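Local coordinates for protein P43 (Trichuris muris, PDB 6QIX) that is the major secreted protein of the whipworm, tethering to matrix and inhibiting the function of interleukin-13, at residues D272-P275 and T276-D279; F292-V295 and M296-I300; E348-D352 and G353-V357; V358-Y361 and C362-V365. One frame throughout, in Å; residues are numbered along the deposited sequence.

Contact 1. Residues D272-P275 and T276-D279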
# COMPACT_ATOMS: atom_id res chain seq x y z
N ASP A 272 2.57 9.43 -21.61
CA ASP A 272 1.36 9.49 -22.43
C ASP A 272 0.23 10.23 -21.72
O ASP A 272 -0.85 10.40 -22.29
CB ASP A 272 0.90 8.07 -22.83
CG ASP A 272 1.85 7.40 -23.84
OD1 ASP A 272 2.62 8.10 -24.55
OD2 ASP A 272 1.90 6.16 -23.87
N ASP A 273 0.45 10.64 -20.47
CA ASP A 273 -0.54 11.39 -19.68
C ASP A 273 -0.27 12.88 -19.67
O ASP A 273 -1.21 13.68 -19.83
CB ASP A 273 -0.57 10.85 -18.24
CG ASP A 273 -0.97 9.41 -18.20
OD1 ASP A 273 -2.15 9.14 -18.55
OD2 ASP A 273 -0.17 8.53 -17.84
N CYS A 274 0.99 13.30 -19.53
CA CYS A 274 1.35 14.70 -19.78
C CYS A 274 2.78 14.73 -20.29
O CYS A 274 3.54 13.79 -20.04
CB CYS A 274 1.17 15.62 -18.56
SG CYS A 274 2.54 15.73 -17.37
N PRO A 275 3.17 15.75 -21.02
CA PRO A 275 4.44 15.63 -21.78
C PRO A 275 5.69 15.53 -20.89
O PRO A 275 6.68 14.92 -21.32
CB PRO A 275 4.46 16.88 -22.66
CG PRO A 275 3.24 17.62 -22.42
CD PRO A 275 2.30 16.83 -21.54
N THR A 276 5.67 16.11 -19.69
CA THR A 276 6.80 16.04 -18.75
C THR A 276 6.62 14.98 -17.66
O THR A 276 7.55 14.72 -16.88
CB THR A 276 7.06 17.40 -18.07
OG1 THR A 276 5.89 17.86 -17.37
CG2 THR A 276 7.44 18.45 -19.03
N CYS A 277 5.46 14.31 -17.62
CA CYS A 277 5.09 13.50 -16.45
C CYS A 277 6.05 12.35 -16.17
O CYS A 277 6.17 11.90 -15.01
CB CYS A 277 3.69 12.95 -16.68
SG CYS A 277 2.35 14.03 -16.11
N GLY A 278 6.67 11.81 -17.22
CA GLY A 278 7.58 10.70 -17.15
C GLY A 278 9.05 11.05 -17.14
O GLY A 278 9.88 10.14 -17.06
N ASP A 279 9.38 12.33 -17.23
CA ASP A 279 10.75 12.78 -17.14
C ASP A 279 11.18 12.89 -15.68
O ASP A 279 10.38 13.21 -14.79
CB ASP A 279 10.91 14.16 -17.74
CG ASP A 279 10.59 14.21 -19.21
OD1 ASP A 279 10.66 13.14 -19.86
OD2 ASP A 279 10.32 15.35 -19.70
O HOH W 1 7.31 12.60 -19.87
O HOH W 2 9.42 15.79 -22.16
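Cys274 and Cys277 are joined by a disulfide across a tight turn, a compact case of a loop fixed by covalent and polar links together. Cys274 SG and Cys277 SG lie 2.1 Å apart, with a torsion about the S-S bond of 105°. The sulfur of Cys274 is held between its own backbone N and carbonyl carbon (chi1 86°), which sets it where it can bond to the sulfur of Cys277.

Backbone hydrogen bonds close the same loop. Cys277 N donates to Cys274 O over 3.1 Å, closing the first turn. Two residues on, Asp279 N donates to Thr276 O at 3.0 Å, so two turns share the Thr276-Cys277 pair.

Two waters link Pro275 to the residues after it. One molecule donates to Pro275 O at 2.8 Å and accepts from Gly278 N; a second donates to both Pro275 O and Asp279 OD2, lying 2.7 Å from that carboxylate oxygen, and so links two acceptors that could not bond to each other.

Outside the turn, Thr276 OG1 is hydrogen-bonded to Lys240 O and Asp273 forms a salt bridge with Arg247, fastening the loop to its surroundings. The whole is a pair of overlapping type I beta turns, the first bridged by a Cys-Pro-Thr-Cys disulfide, in the surface loop between strands 262-268 and 281-284.

Contact 2. Residues F292-V295 and M296-I300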
# COMPACT_ATOMS: atom_id res chain seq x y z
N PHE A 292 15.23 16.04 1.77
CA PHE A 292 14.03 16.67 2.32
C PHE A 292 12.74 15.95 1.94
O PHE A 292 11.80 15.98 2.74
CB PHE A 292 13.96 18.15 1.92
CG PHE A 292 13.99 18.41 0.45
CD1 PHE A 292 12.82 18.61 -0.28
CD2 PHE A 292 15.20 18.48 -0.22
CE1 PHE A 292 12.88 18.86 -1.66
CE2 PHE A 292 15.25 18.72 -1.59
CZ PHE A 292 14.07 18.90 -2.30
N PRO A 293 12.62 15.28 0.79
CA PRO A 293 11.37 14.53 0.55
C PRO A 293 11.11 13.46 1.60
O PRO A 293 9.99 13.35 2.12
CB PRO A 293 11.58 13.93 -0.84
CG PRO A 293 12.67 14.78 -1.47
CD PRO A 293 13.57 15.18 -0.35
N ARG A 294 12.12 12.66 1.95
CA ARG A 294 11.91 11.63 2.97
C ARG A 294 11.57 12.26 4.32
O ARG A 294 10.65 11.79 5.03
CB ARG A 294 13.14 10.74 3.07
CG ARG A 294 12.97 9.58 4.04
CD ARG A 294 13.94 9.66 5.21
NE ARG A 294 15.34 9.60 4.79
CZ ARG A 294 16.30 10.42 5.20
NH1 ARG A 294 16.03 11.40 6.07
NH2 ARG A 294 17.54 10.27 4.75
N VAL A 295 12.30 13.30 4.70
CA VAL A 295 12.03 13.99 5.96
C VAL A 295 10.58 14.45 6.00
O VAL A 295 9.89 14.30 7.03
CB VAL A 295 12.99 15.17 6.16
CG1 VAL A 295 12.59 15.93 7.40
CG2 VAL A 295 14.43 14.66 6.22
N MET A 296 10.10 15.02 4.89
CA MET A 296 8.72 15.50 4.87
C MET A 296 7.73 14.35 5.00
O MET A 296 6.69 14.48 5.67
CB MET A 296 8.44 16.27 3.57
CG MET A 296 9.27 17.51 3.39
SD MET A 296 9.51 17.76 1.62
CE MET A 296 8.16 18.76 1.18
N LYS A 297 8.01 13.24 4.32
CA LYS A 297 7.17 12.05 4.46
C LYS A 297 7.11 11.56 5.89
O LYS A 297 6.05 11.17 6.38
CB LYS A 297 7.70 10.94 3.58
CG LYS A 297 6.86 9.72 3.59
CD LYS A 297 5.58 10.03 2.81
CE LYS A 297 5.25 8.91 1.83
NZ LYS A 297 3.86 8.39 2.09
N GLU A 298 8.28 11.52 6.56
CA GLU A 298 8.31 11.07 7.94
C GLU A 298 7.47 11.99 8.82
O GLU A 298 6.75 11.53 9.71
CB GLU A 298 9.76 11.01 8.43
CG GLU A 298 10.49 9.81 7.87
CD GLU A 298 11.97 9.89 8.06
OE1 GLU A 298 12.43 10.91 8.60
OE2 GLU A 298 12.67 8.94 7.67
N LYS A 299 7.53 13.29 8.54
CA LYS A 299 6.76 14.25 9.33
C LYS A 299 5.27 14.02 9.14
O LYS A 299 4.51 13.98 10.11
CB LYS A 299 7.18 15.67 8.95
CG LYS A 299 6.31 16.76 9.59
CD LYS A 299 6.50 16.82 11.07
CE LYS A 299 6.27 18.22 11.62
NZ LYS A 299 6.72 18.27 13.04
N ILE A 300 4.83 13.85 7.89
CA ILE A 300 3.40 13.64 7.65
C ILE A 300 2.89 12.40 8.39
O ILE A 300 1.81 12.43 8.99
CB ILE A 300 3.10 13.56 6.14
CG1 ILE A 300 3.31 14.91 5.46
CG2 ILE A 300 1.65 13.10 5.93
CD1 ILE A 300 3.59 14.80 3.96
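Phe292 O accepts the N-H of Met296 at 2.9 Å, the first of a run of i to i+4 bonds that makes this the opening of an alpha helix. Glu298 N follows with a bond to Arg294 O at 2.8 Å, and Lys299 N binds Val295 O at 3.0 Å.

This spacing sets side chains four residues apart next to one another. Phe292 and Met296 run alongside, pointing the same way, and Met296 SD comes to the edge of the ring in its plane, 3.9 Å from Phe292 CD1: a Met-aromatic contact. CG of Phe292 sits between the backbone N and the carbonyl carbon (chi1 57°), which lays the ring beside Met296, while Pro293 CD covers part of one of its faces. Arg294 and Glu298 also lie side by side; their salt bridge is long and, since the carboxylate position is less sure, doubtful in detail.

Helix 292-310 rests through Pro293 on Ser331 and Cys333 of strand 331-336. Phe292 packs on Ile286 in the preceding loop, Lys297 touches Tyr330, and Glu298 and Lys299 reach the loops at His116 and Val230, respectively.

Contact 3. Residues E348-D352 and G353-V357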
# COMPACT_ATOMS: atom_id res chain seq x y z
N GLU A 348 12.42 4.76 -9.50
CA GLU A 348 13.56 5.34 -8.82
C GLU A 348 14.50 5.92 -9.88
O GLU A 348 14.46 5.51 -11.03
CB GLU A 348 14.29 4.28 -7.98
CG GLU A 348 14.87 3.14 -8.84
CD GLU A 348 15.50 1.97 -8.06
OE1 GLU A 348 15.64 2.00 -6.81
OE2 GLU A 348 15.86 0.98 -8.71
N PRO A 349 15.37 6.84 -9.50
CA PRO A 349 16.33 7.34 -10.50
C PRO A 349 17.23 6.22 -10.97
O PRO A 349 17.63 5.34 -10.19
CB PRO A 349 17.11 8.44 -9.77
CG PRO A 349 16.23 8.84 -8.60
CD PRO A 349 15.48 7.57 -8.21
N ASN A 350 17.58 6.26 -12.27
CA ASN A 350 18.64 5.41 -12.81
C ASN A 350 20.00 5.89 -12.25
O ASN A 350 20.10 6.84 -11.48
CB ASN A 350 18.57 5.40 -14.34
CG ASN A 350 18.98 6.70 -14.97
OD1 ASN A 350 19.28 7.68 -14.28
ND2 ASN A 350 18.96 6.74 -16.31
N LYS A 351 21.07 5.21 -12.68
CA LYS A 351 22.37 5.31 -12.03
C LYS A 351 22.96 6.70 -12.18
O LYS A 351 23.58 7.21 -11.24
CB LYS A 351 23.29 4.24 -12.62
CG LYS A 351 22.99 2.78 -12.09
CD LYS A 351 21.47 2.42 -12.03
CE LYS A 351 20.78 2.43 -13.42
NZ LYS A 351 19.55 1.56 -13.45
N ASP A 352 22.79 7.33 -13.34
CA ASP A 352 23.32 8.67 -13.53
C ASP A 352 22.30 9.77 -13.30
O ASP A 352 22.64 10.94 -13.47
CB ASP A 352 24.00 8.80 -14.90
CG ASP A 352 23.08 8.68 -16.07
OD1 ASP A 352 21.87 8.48 -15.87
OD2 ASP A 352 23.62 8.80 -17.24
N GLY A 353 21.12 9.43 -12.77
CA GLY A 353 20.18 10.47 -12.44
C GLY A 353 19.59 11.19 -13.64
O GLY A 353 19.21 12.35 -13.53
N THR A 354 19.48 10.50 -14.77
CA THR A 354 18.97 11.12 -15.99
C THR A 354 17.57 10.66 -16.36
O THR A 354 16.92 11.31 -17.20
CB THR A 354 19.89 10.82 -17.18
OG1 THR A 354 20.02 9.41 -17.35
CG2 THR A 354 21.26 11.48 -16.98
N ALA A 355 17.09 9.58 -15.75
CA ALA A 355 15.79 9.02 -16.11
C ALA A 355 15.26 8.18 -14.96
O ALA A 355 15.98 7.85 -14.01
CB ALA A 355 15.85 8.16 -17.37
N CYS A 356 13.97 7.85 -15.05
CA CYS A 356 13.28 7.07 -14.04
C CYS A 356 13.08 5.64 -14.53
O CYS A 356 12.66 5.41 -15.69
CB CYS A 356 11.92 7.68 -13.71
SG CYS A 356 12.01 9.32 -12.91
N VAL A 357 13.35 4.68 -13.64
CA VAL A 357 13.26 3.26 -13.96
C VAL A 357 12.48 2.56 -12.87
O VAL A 357 12.42 3.03 -11.73
CB VAL A 357 14.65 2.61 -14.10
CG1 VAL A 357 15.41 3.23 -15.21
CG2 VAL A 357 15.46 2.72 -12.81
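Glu348 pairs with Val357 through two backbone bonds, Glu348 N to Val357 O at 2.8 Å and Val357 N to Glu348 O at 3.0 Å. Their side chains share a face of the two-stranded sheet, where Glu348 CG meets Val357 CG2 at 4.0 Å, the two chains crossing at a slant. Pro349, lacking an N-H, sits opposite Cys356 in the non-hydrogen-bonded pair, and its CA-H points at Ala355 O.

Asn350 carries the turn. Its N donates to Ala355 O at 2.8 Å, and its CG lies between its backbone N and carbonyl carbon (chi1 70°), which directs the amide at Thr354. There OD1 takes Thr354 N at 2.9 Å, in the carbonyl plane on a lone pair, and a weak bond from Ala355 N, while ND2 donates in the amide plane to Thr354 OG1 at 3.1 Å. Both ends of the amide are engaged, which fixes its rotation.

Lys351 starts away from the second segment, but its bent chain curls back toward Val357. Asp352 then returns with OD1 to accept the hydroxyl of Thr354 at 2.5 Å, on the syn side, somewhat out of the carboxylate plane, so that Thr354 OG1 gives to one side chain and takes from another. Gly353, whose positive phi suits glycine, donates its N to Asn350 O at 3.1 Å.

A type I turn over Asn350-Gly353, ending in a glycine of left-handed conformation, thus joins strands 347-349 and 356-358 in a beta hairpin, whose second strand is anchored by the Cys343-Cys356 disulfide.

Contact 4. Residues V358-Y361 and C362-V365. With ACT (acetate ion), chain G.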
# COMPACT_ATOMS: atom_id res chain seq x y z
N VAL A 358 11.84 1.43 -13.23
CA VAL A 358 11.01 0.71 -12.26
C VAL A 358 11.93 0.01 -11.27
O VAL A 358 12.97 -0.55 -11.66
CB VAL A 358 10.09 -0.30 -12.96
CG1 VAL A 358 9.27 -1.08 -11.93
CG2 VAL A 358 9.17 0.43 -13.91
N LYS A 359 11.59 0.09 -9.99
CA LYS A 359 12.33 -0.66 -8.98
C LYS A 359 12.31 -2.17 -9.28
O LYS A 359 11.31 -2.72 -9.75
CB LYS A 359 11.74 -0.38 -7.62
CG LYS A 359 12.02 1.02 -7.07
CD LYS A 359 11.44 1.16 -5.64
CE LYS A 359 11.43 2.63 -5.18
NZ LYS A 359 10.70 2.80 -3.84
N GLU A 360 13.44 -2.84 -8.99
CA GLU A 360 13.60 -4.20 -9.48
C GLU A 360 12.51 -5.13 -8.95
O GLU A 360 12.00 -5.98 -9.68
CB GLU A 360 14.97 -4.76 -9.13
CG GLU A 360 15.23 -6.09 -9.78
CD GLU A 360 15.48 -6.00 -11.29
OE1 GLU A 360 15.73 -4.88 -11.83
OE2 GLU A 360 15.46 -7.08 -11.94
N TYR A 361 12.15 -4.99 -7.67
CA TYR A 361 11.19 -5.93 -7.11
C TYR A 361 9.78 -5.65 -7.61
O TYR A 361 8.91 -6.49 -7.39
CB TYR A 361 11.21 -5.93 -5.57
CG TYR A 361 10.83 -4.63 -4.90
CD1 TYR A 361 9.50 -4.29 -4.66
CD2 TYR A 361 11.80 -3.74 -4.49
CE1 TYR A 361 9.17 -3.11 -4.07
CE2 TYR A 361 11.48 -2.57 -3.88
CZ TYR A 361 10.17 -2.25 -3.68
OH TYR A 361 9.86 -1.07 -3.06
N CYS A 362 9.55 -4.53 -8.30
CA CYS A 362 8.24 -4.23 -8.85
C CYS A 362 8.07 -4.67 -10.30
O CYS A 362 6.95 -4.62 -10.81
CB CYS A 362 7.93 -2.72 -8.82
SG CYS A 362 7.45 -2.12 -7.22
N LYS A 363 9.14 -5.05 -10.97
CA LYS A 363 9.07 -5.33 -12.40
C LYS A 363 8.13 -6.49 -12.68
O LYS A 363 8.03 -7.44 -11.89
CB LYS A 363 10.47 -5.65 -12.93
CG LYS A 363 11.29 -4.39 -13.25
CD LYS A 363 12.70 -4.70 -13.69
CE LYS A 363 13.46 -3.41 -13.92
NZ LYS A 363 14.89 -3.63 -14.21
N ARG A 364 7.41 -6.40 -13.80
CA ARG A 364 6.63 -7.53 -14.27
C ARG A 364 7.56 -8.72 -14.48
O ARG A 364 8.76 -8.57 -14.74
CB ARG A 364 5.89 -7.18 -15.56
CG ARG A 364 4.61 -6.40 -15.31
CD ARG A 364 3.92 -5.99 -16.58
NE ARG A 364 3.18 -7.10 -17.16
CZ ARG A 364 2.49 -7.03 -18.30
NH1 ARG A 364 2.44 -5.90 -18.98
NH2 ARG A 364 1.85 -8.10 -18.75
N VAL A 365 7.01 -9.93 -14.34
CA VAL A 365 7.85 -11.13 -14.37
C VAL A 365 8.70 -11.15 -15.63
O VAL A 365 9.89 -11.46 -15.58
CB VAL A 365 6.98 -12.39 -14.25
CG1 VAL A 365 6.25 -12.42 -12.89
CG2 VAL A 365 6.00 -12.48 -15.41
C ACT G . 2.02 -10.18 -16.17
O ACT G . 1.58 -10.25 -17.35
OXT ACT G . 2.93 -9.45 -15.71
CH3 ACT G . 1.34 -11.08 -15.12
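Glu360 and Lys363 meet through their charged ends, Glu360 OE1 lying 2.8 Å from Lys363 NZ in a salt bridge. The two chains slant across each other: the lysine is fully extended beyond CG, whereas the glutamate bends at chi2 (72°) and brings its carboxylate back toward the ammonium group. NZ arrives on the syn side of OE1, 30° out of the carboxylate plane, and Lys363 CE also passes 3.7 Å from Val358 O.

The backbone between them makes a short 3-10 turn. Cys362 N donates to Lys359 O at 2.9 Å, and Lys363 N to Glu360 O at 3.3 Å.

Cys362 is flanked by two different surfaces. Val358 CG1 packs against Cys362 CB at 3.8 Å, while Cys362 SG lies 3.7 Å from Tyr361 CE1, oblique to the ring, in a sulfur-aromatic contact. The sulfur itself is committed to the disulfide with Cys131.

Farther on, in one of its two modelled conformers, Arg364 holds an acetate ion, probably from the crystallisation liquor, at the edge of the guanidinium: NE meets OXT at 2.8 Å and NH2 meets O at 2.6 Å, a pairing that is provisional. Asn88 supplies another hydrogen bond to the ion.

Following strand 356-358, the segment packs against several parts of the chain. Tyr361 lies on Lys127 and Leu128 of helix 126-129, Val358 and Lys359 touch Tyr347 and Glu348 of strand 347-349, respectively, and Arg364 and Val365 reach Val141 and Tyr145 of helix 139-151, respectively.

How the contacts relate
The four contacts follow one another along the chain, and each is a local motif: a disulfide-bridged turn, a helix start, a hairpin and a 3-10 turn. Contacts 3 and 4 are continuous in sequence and touch, Glu348 CD meeting Lys359 CG at 3.7 Å, with centres about 14 Å apart. Contact 1 comes within about 5 Å of contact 3 at the nearest atoms without touching it. Contact 2 stands apart, its centre about 21 Å from that of contact 3 and about 25 Å from those of contacts 1 and 4. Disulfides recur in contacts 1, 3 and 4, and the side chain of Cys277 lies about 11 Å from a bound calcium ion.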